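Local coordinates for synergistic-type venom protein S2C4 (Dendroaspis jamesoni kaimosae, PDB 7C28), which probably enhances the toxicity of other toxins, and forms an unusual homodimer of three-finger subunits, at residues Glu15-Gly20 against Arg40-Thr45; Phe25-Lys30 against Gly53-Cys58. All coordinates share one frame; numbering follows the deposited sequence.

Interaction 1. Residues Glu15-Gly20 against Arg40-Thr45. With SO4 (sulfate ion), chain D.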
loop_
_atom_site.group_PDB
_atom_site.type_symbol
_atom_site.label_atom_id
_atom_site.label_comp_id
_atom_site.label_asym_id
_atom_site.label_seq_id
_atom_site.Cartn_x
_atom_site.Cartn_y
_atom_site.Cartn_z
ATOM N N GLU A 15 13.343 5.245 -15.306
ATOM C CA GLU A 15 14.041 6.511 -15.448
ATOM C C GLU A 15 15.090 6.599 -14.355
ATOM O O GLU A 15 15.044 5.867 -13.362
ATOM C CB GLU A 15 13.077 7.704 -15.368
ATOM C CG GLU A 15 12.769 8.155 -13.949
ATOM C CD GLU A 15 11.834 9.347 -13.900
ATOM O OE1 GLU A 15 11.155 9.620 -14.909
ATOM O OE2 GLU A 15 11.772 10.011 -12.844
ATOM N N GLU A 16 16.037 7.505 -14.550
ATOM C CA GLU A 16 17.072 7.756 -13.565
ATOM C C GLU A 16 16.691 8.997 -12.773
ATOM O O GLU A 16 16.338 10.027 -13.360
ATOM C CB GLU A 16 18.434 7.940 -14.237
ATOM C CG GLU A 16 19.552 8.302 -13.275
ATOM C CD GLU A 16 20.336 7.093 -12.812
ATOM O OE1 GLU A 16 21.411 7.282 -12.206
ATOM O OE2 GLU A 16 19.879 5.954 -13.054
ATOM N N CYS A 17 16.749 8.888 -11.447
ATOM C CA CYS A 17 16.286 9.953 -10.571
ATOM C C CYS A 17 17.324 11.066 -10.480
ATOM O O CYS A 17 18.530 10.841 -10.629
ATOM C CB CYS A 17 15.983 9.417 -9.169
ATOM S SG CYS A 17 15.016 7.876 -9.093
ATOM N N ALA A 18 16.843 12.277 -10.214
ATOM C CA ALA A 18 17.735 13.396 -9.973
ATOM C C ALA A 18 18.618 13.116 -8.756
ATOM O O ALA A 18 18.400 12.170 -7.998
ATOM C CB ALA A 18 16.930 14.681 -9.776
ATOM N N ALA A 19 19.633 13.967 -8.580
ATOM C CA ALA A 19 20.642 13.747 -7.545
ATOM C C ALA A 19 20.008 13.574 -6.169
ATOM O O ALA A 19 20.377 12.670 -5.411
ATOM C CB ALA A 19 21.645 14.901 -7.531
ATOM N N GLY A 20 19.058 14.442 -5.827
ATOM C CA GLY A 20 18.452 14.435 -4.514
ATOM C C GLY A 20 17.235 13.550 -4.342
ATOM O O GLY A 20 16.586 13.621 -3.294
ATOM N N ARG A 40 3.919 5.138 -9.725
ATOM C CA ARG A 40 5.298 4.762 -9.449
ATOM C C ARG A 40 6.240 5.832 -9.984
ATOM O O ARG A 40 5.980 6.437 -11.025
ATOM C CB ARG A 40 5.635 3.398 -10.074
ATOM C CG ARG A 40 4.700 2.259 -9.679
ATOM C CD ARG A 40 4.858 1.081 -10.619
ATOM N NE ARG A 40 4.477 -0.195 -10.011
ATOM C CZ ARG A 40 3.320 -0.818 -10.238
ATOM N NH1 ARG A 40 2.423 -0.280 -11.052
ATOM N NH2 ARG A 40 3.056 -1.980 -9.650
ATOM N N GLY A 41 7.331 6.074 -9.261
ATOM C CA GLY A 41 8.340 6.995 -9.732
ATOM C C GLY A 41 9.377 7.279 -8.657
ATOM O O GLY A 41 9.405 6.631 -7.606
ATOM N N CYS A 42 10.238 8.249 -8.965
ATOM C CA CYS A 42 11.246 8.761 -8.046
ATOM C C CYS A 42 10.645 9.787 -7.086
ATOM O O CYS A 42 9.635 10.436 -7.374
ATOM C CB CYS A 42 12.404 9.410 -8.813
ATOM S SG CYS A 42 13.247 8.334 -9.989
ATOM N N THR A 43 11.315 9.963 -5.949
ATOM C CA THR A 43 10.936 11.004 -5.003
ATOM C C THR A 43 12.068 11.201 -4.004
ATOM O O THR A 43 12.932 10.335 -3.835
ATOM C CB THR A 43 9.632 10.667 -4.271
ATOM O OG1 THR A 43 9.240 11.782 -3.462
ATOM C CG2 THR A 43 9.802 9.431 -3.399
ATOM N N ALA A 44 12.042 12.355 -3.341
ATOM C CA ALA A 44 13.009 12.679 -2.301
ATOM C C ALA A 44 12.485 12.418 -0.901
ATOM O O ALA A 44 13.267 12.066 -0.015
ATOM C CB ALA A 44 13.432 14.149 -2.405
ATOM N N THR A 45 11.182 12.573 -0.695
ATOM C CA THR A 45 10.519 12.271 0.565
ATOM C C THR A 45 9.360 11.333 0.281
ATOM O O THR A 45 8.614 11.535 -0.681
ATOM C CB THR A 45 10.013 13.543 1.254
ATOM O OG1 THR A 45 11.128 14.364 1.620
ATOM C CG2 THR A 45 9.208 13.207 2.499
HETATM S S SO4 D . -0.231 -3.031 -11.167
HETATM O O1 SO4 D . -0.069 -1.611 -11.475
HETATM O O2 SO4 D . -1.476 -3.240 -10.431
HETATM O O3 SO4 D . 0.900 -3.458 -10.353
HETATM O O4 SO4 D . -0.279 -3.797 -12.408
HETATM O O HOH W 1 16.072 11.741 -1.105
#
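The Cys17-Cys42 disulfide belongs to the cystine core of the three-finger toxin fold, from which the beta-stranded fingers spread; it ties the loop just after strand 11-16 to Cys42 near the end of strand 35-43. Its SG atoms are 2.0 Å apart, and a chi3 of -72° makes it left-handed. In both cysteines the sulfur stands opposite the carbonyl carbon and beside the backbone N. The CA atoms of Cys17 and Cys42 lie 5.8 Å apart. Cys3 packs against both halves of the bridge.

Glu15 lies alongside the Cys42 half of the bridge. With CG held between the backbone N and the carbonyl carbon (chi1 85°) and an extended chain beyond, it lays OE2 3.6 Å from Cys42 SG, a packing contact of a carboxylate oxygen with sulfur. At the loop end, Gly20 O meets the methyl CB of Ala44 at 3.3 Å. A water bridges two carbonyls there, donating to Gly20 O at 2.9 Å and to Ala44 O at 3.0 Å. The turn after Cys42 is braced from within by Thr43 OG1, which donates to Thr45 O from above the carbonyl plane.

At the far end of the segment, Arg40 holds a sulfate ion, probably from the crystallisation liquor, edge-on, with the sulfur in the guanidinium plane: NH1 reaches O1 at 2.9 Å in a nearly straight bond (178°), and NH2 reaches O3 at 2.7 Å. NE is held by Asn64 O, which helps fix the turn of the group, while Tyr36 OH and Lys34 N of the second subunit bind the same sulfate. Segments 15-20 and 40-45 share no backbone hydrogen bond; the covalent disulfide is the strong link between them, and the water a lesser polar one.

Interaction 2. Residues Phe25-Lys30 against Gly53-Cys58. With SO4 (sulfate ion), chain C.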
loop_
_atom_site.group_PDB
_atom_site.type_symbol
_atom_site.label_atom_id
_atom_site.label_comp_id
_atom_site.label_asym_id
_atom_site.label_seq_id
_atom_site.Cartn_x
_atom_site.Cartn_y
_atom_site.Cartn_z
ATOM N N PHE A 25 8.852 4.981 -5.086
ATOM C CA PHE A 25 7.568 4.872 -4.406
ATOM C C PHE A 25 6.550 4.115 -5.247
ATOM O O PHE A 25 6.629 4.075 -6.477
ATOM C CB PHE A 25 6.997 6.261 -4.037
ATOM C CG PHE A 25 6.450 7.036 -5.210
ATOM C CD1 PHE A 25 5.129 6.878 -5.621
ATOM C CD2 PHE A 25 7.252 7.936 -5.890
ATOM C CE1 PHE A 25 4.632 7.591 -6.696
ATOM C CE2 PHE A 25 6.758 8.652 -6.965
ATOM C CZ PHE A 25 5.442 8.480 -7.366
ATOM N N LYS A 26 5.600 3.498 -4.545
ATOM C CA LYS A 26 4.343 3.014 -5.095
ATOM C C LYS A 26 3.203 3.664 -4.326
ATOM O O LYS A 26 3.272 3.784 -3.100
ATOM C CB LYS A 26 4.237 1.490 -4.992
ATOM C CG LYS A 26 5.407 0.735 -5.580
ATOM C CD LYS A 26 5.287 -0.748 -5.300
ATOM C CE LYS A 26 4.146 -1.361 -6.100
ATOM N NZ LYS A 26 4.185 -2.847 -6.055
ATOM N N ASN A 27 2.159 4.096 -5.036
ATOM C CA ASN A 27 1.029 4.787 -4.415
ATOM C C ASN A 27 -0.281 4.214 -4.945
ATOM O O ASN A 27 -0.594 4.365 -6.127
ATOM C CB ASN A 27 1.100 6.291 -4.671
ATOM C CG ASN A 27 0.209 7.087 -3.735
ATOM O OD1 ASN A 27 -0.784 6.573 -3.209
ATOM N ND2 ASN A 27 0.561 8.352 -3.520
ATOM N N TRP A 28 -1.054 3.580 -4.067
ATOM C CA TRP A 28 -2.334 2.981 -4.434
ATOM C C TRP A 28 -3.423 4.047 -4.330
ATOM O O TRP A 28 -3.759 4.492 -3.227
ATOM C CB TRP A 28 -2.649 1.789 -3.531
ATOM C CG TRP A 28 -2.016 0.476 -3.938
ATOM C CD1 TRP A 28 -2.615 -0.556 -4.609
ATOM C CD2 TRP A 28 -0.674 0.047 -3.666
ATOM N NE1 TRP A 28 -1.724 -1.591 -4.784
ATOM C CE2 TRP A 28 -0.527 -1.246 -4.213
ATOM C CE3 TRP A 28 0.419 0.633 -3.017
ATOM C CZ2 TRP A 28 0.670 -1.960 -4.131
ATOM C CZ3 TRP A 28 1.606 -0.077 -2.938
ATOM C CH2 TRP A 28 1.721 -1.358 -3.491
ATOM N N LYS A 29 -3.956 4.477 -5.471
ATOM C CA LYS A 29 -5.077 5.410 -5.514
ATOM C C LYS A 29 -6.320 4.688 -6.020
ATOM O O LYS A 29 -6.264 3.978 -7.032
ATOM C CB LYS A 29 -4.748 6.631 -6.380
ATOM C CG LYS A 29 -3.872 7.647 -5.637
ATOM C CD LYS A 29 -3.441 8.831 -6.490
ATOM C CE LYS A 29 -3.216 10.068 -5.619
ATOM N NZ LYS A 29 -2.130 9.868 -4.612
ATOM N N LYS A 30 -7.436 4.869 -5.309
ATOM C CA LYS A 30 -8.634 4.066 -5.530
ATOM C C LYS A 30 -9.460 4.598 -6.696
ATOM O O LYS A 30 -9.800 5.782 -6.740
ATOM C CB LYS A 30 -9.474 4.035 -4.255
ATOM C CG LYS A 30 -10.580 3.000 -4.246
ATOM C CD LYS A 30 -11.275 2.955 -2.888
ATOM C CE LYS A 30 -12.381 1.906 -2.855
ATOM N NZ LYS A 30 -12.911 1.692 -1.478
ATOM N N GLY A 53 -5.953 4.929 0.658
ATOM C CA GLY A 53 -4.870 4.323 -0.096
ATOM C C GLY A 53 -3.763 3.658 0.699
ATOM O O GLY A 53 -3.944 3.287 1.862
ATOM N N CYS A 54 -2.600 3.512 0.068
ATOM C CA CYS A 54 -1.437 2.912 0.704
ATOM C C CYS A 54 -0.200 3.286 -0.105
ATOM O O CYS A 54 -0.282 3.485 -1.320
ATOM C CB CYS A 54 -1.608 1.386 0.788
ATOM S SG CYS A 54 -0.547 0.485 1.956
ATOM N N VAL A 55 0.944 3.381 0.575
ATOM C CA VAL A 55 2.202 3.785 -0.048
ATOM C C VAL A 55 3.290 2.816 0.393
ATOM O O VAL A 55 3.359 2.439 1.568
ATOM C CB VAL A 55 2.588 5.242 0.311
ATOM C CG1 VAL A 55 4.092 5.498 0.102
ATOM C CG2 VAL A 55 1.775 6.242 -0.509
ATOM N N LYS A 56 4.156 2.432 -0.540
ATOM C CA LYS A 56 5.340 1.650 -0.218
ATOM C C LYS A 56 6.556 2.380 -0.769
ATOM O O LYS A 56 6.546 2.814 -1.925
ATOM C CB LYS A 56 5.242 0.229 -0.786
ATOM C CG LYS A 56 6.569 -0.519 -0.840
ATOM C CD LYS A 56 6.383 -1.928 -1.393
ATOM C CE LYS A 56 7.704 -2.663 -1.499
ATOM N NZ LYS A 56 7.539 -3.971 -2.195
ATOM N N CYS A 57 7.587 2.535 0.062
ATOM C CA CYS A 57 8.797 3.246 -0.327
ATOM C C CYS A 57 10.023 2.378 -0.087
ATOM O O CYS A 57 10.131 1.712 0.946
ATOM C CB CYS A 57 8.952 4.555 0.455
ATOM S SG CYS A 57 7.944 5.943 -0.126
ATOM N N CYS A 58 10.941 2.393 -1.052
ATOM C CA CYS A 58 12.130 1.549 -1.045
ATOM C C CYS A 58 13.255 2.328 -1.719
ATOM O O CYS A 58 13.020 3.340 -2.383
ATOM C CB CYS A 58 11.876 0.208 -1.736
ATOM S SG CYS A 58 11.062 0.377 -3.308
HETATM S S SO4 C . -12.157 -1.785 -1.259
HETATM O O1 SO4 C . -13.422 -1.783 -1.986
HETATM O O2 SO4 C . -12.069 -0.600 -0.407
HETATM O O3 SO4 C . -12.060 -2.982 -0.426
HETATM O O4 SO4 C . -11.053 -1.782 -2.217
HETATM O O HOH W 2 7.450 -3.367 -5.114
#
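Strand 54-58, an edge strand of this chain's three-stranded antiparallel sheet, pairs with the central strand, 23-32; the axes of segments 25-30 and 54-58 approach to 4.7 Å. Lys26 and Lys56 form a hydrogen-bonded pair, Lys26 N to Lys56 O at 2.9 Å and Lys56 N to Lys26 O at 3.0 Å. Trp28 N adds a nearly straight bond to Cys54 O, 2.9 Å long, and the same carbonyl oxygen lies at the indole edge, in its plane, 3.4 Å from CE3. In the three-finger fold this pairing joins finger III to finger II, and here the face bearing Trp28 and Cys54 also meets the second subunit: Cys54 is disulfide-bonded to its Cys54, and the two Trp28 rings touch. On the same face the ammonium groups of Lys26 and Lys56 share a water, 3.0 Å from Lys56 NZ and only weakly bound by Lys26 NZ, whose stronger partner is Lys65 O.

On the other face, Phe25 CB rests 4.0 Å from Cys57 SG; its chi1 of 74° turns the ring away, toward Thr43. The side chains of Asn27 and Val55 cross obliquely, Asn27 CG near Val55 CG2. Lys30, fully extended, carries NZ to a sulfate O2 at 2.7 Å.

The segments alternate along the chain: 15-20, 25-30, 40-45, 53-58. Interactions 1 and 2, with centres about 15 Å apart on opposite sides of the chain's centre, are therefore interleaved, and they meet in one sheet where strands 35-43 and 23-32 are neighbours. There Gly41 O lies 3.1 Å from Phe25 N, a probable hydrogen bond, and Cys42 O packs on the Phe25 ring. Interaction 1 links the first finger to the sheet through a disulfide, whereas interaction 2 adds the third finger through backbone pairing. Interaction 2 meets the second subunit directly; interaction 1 reaches it only through the sulfate on Arg40.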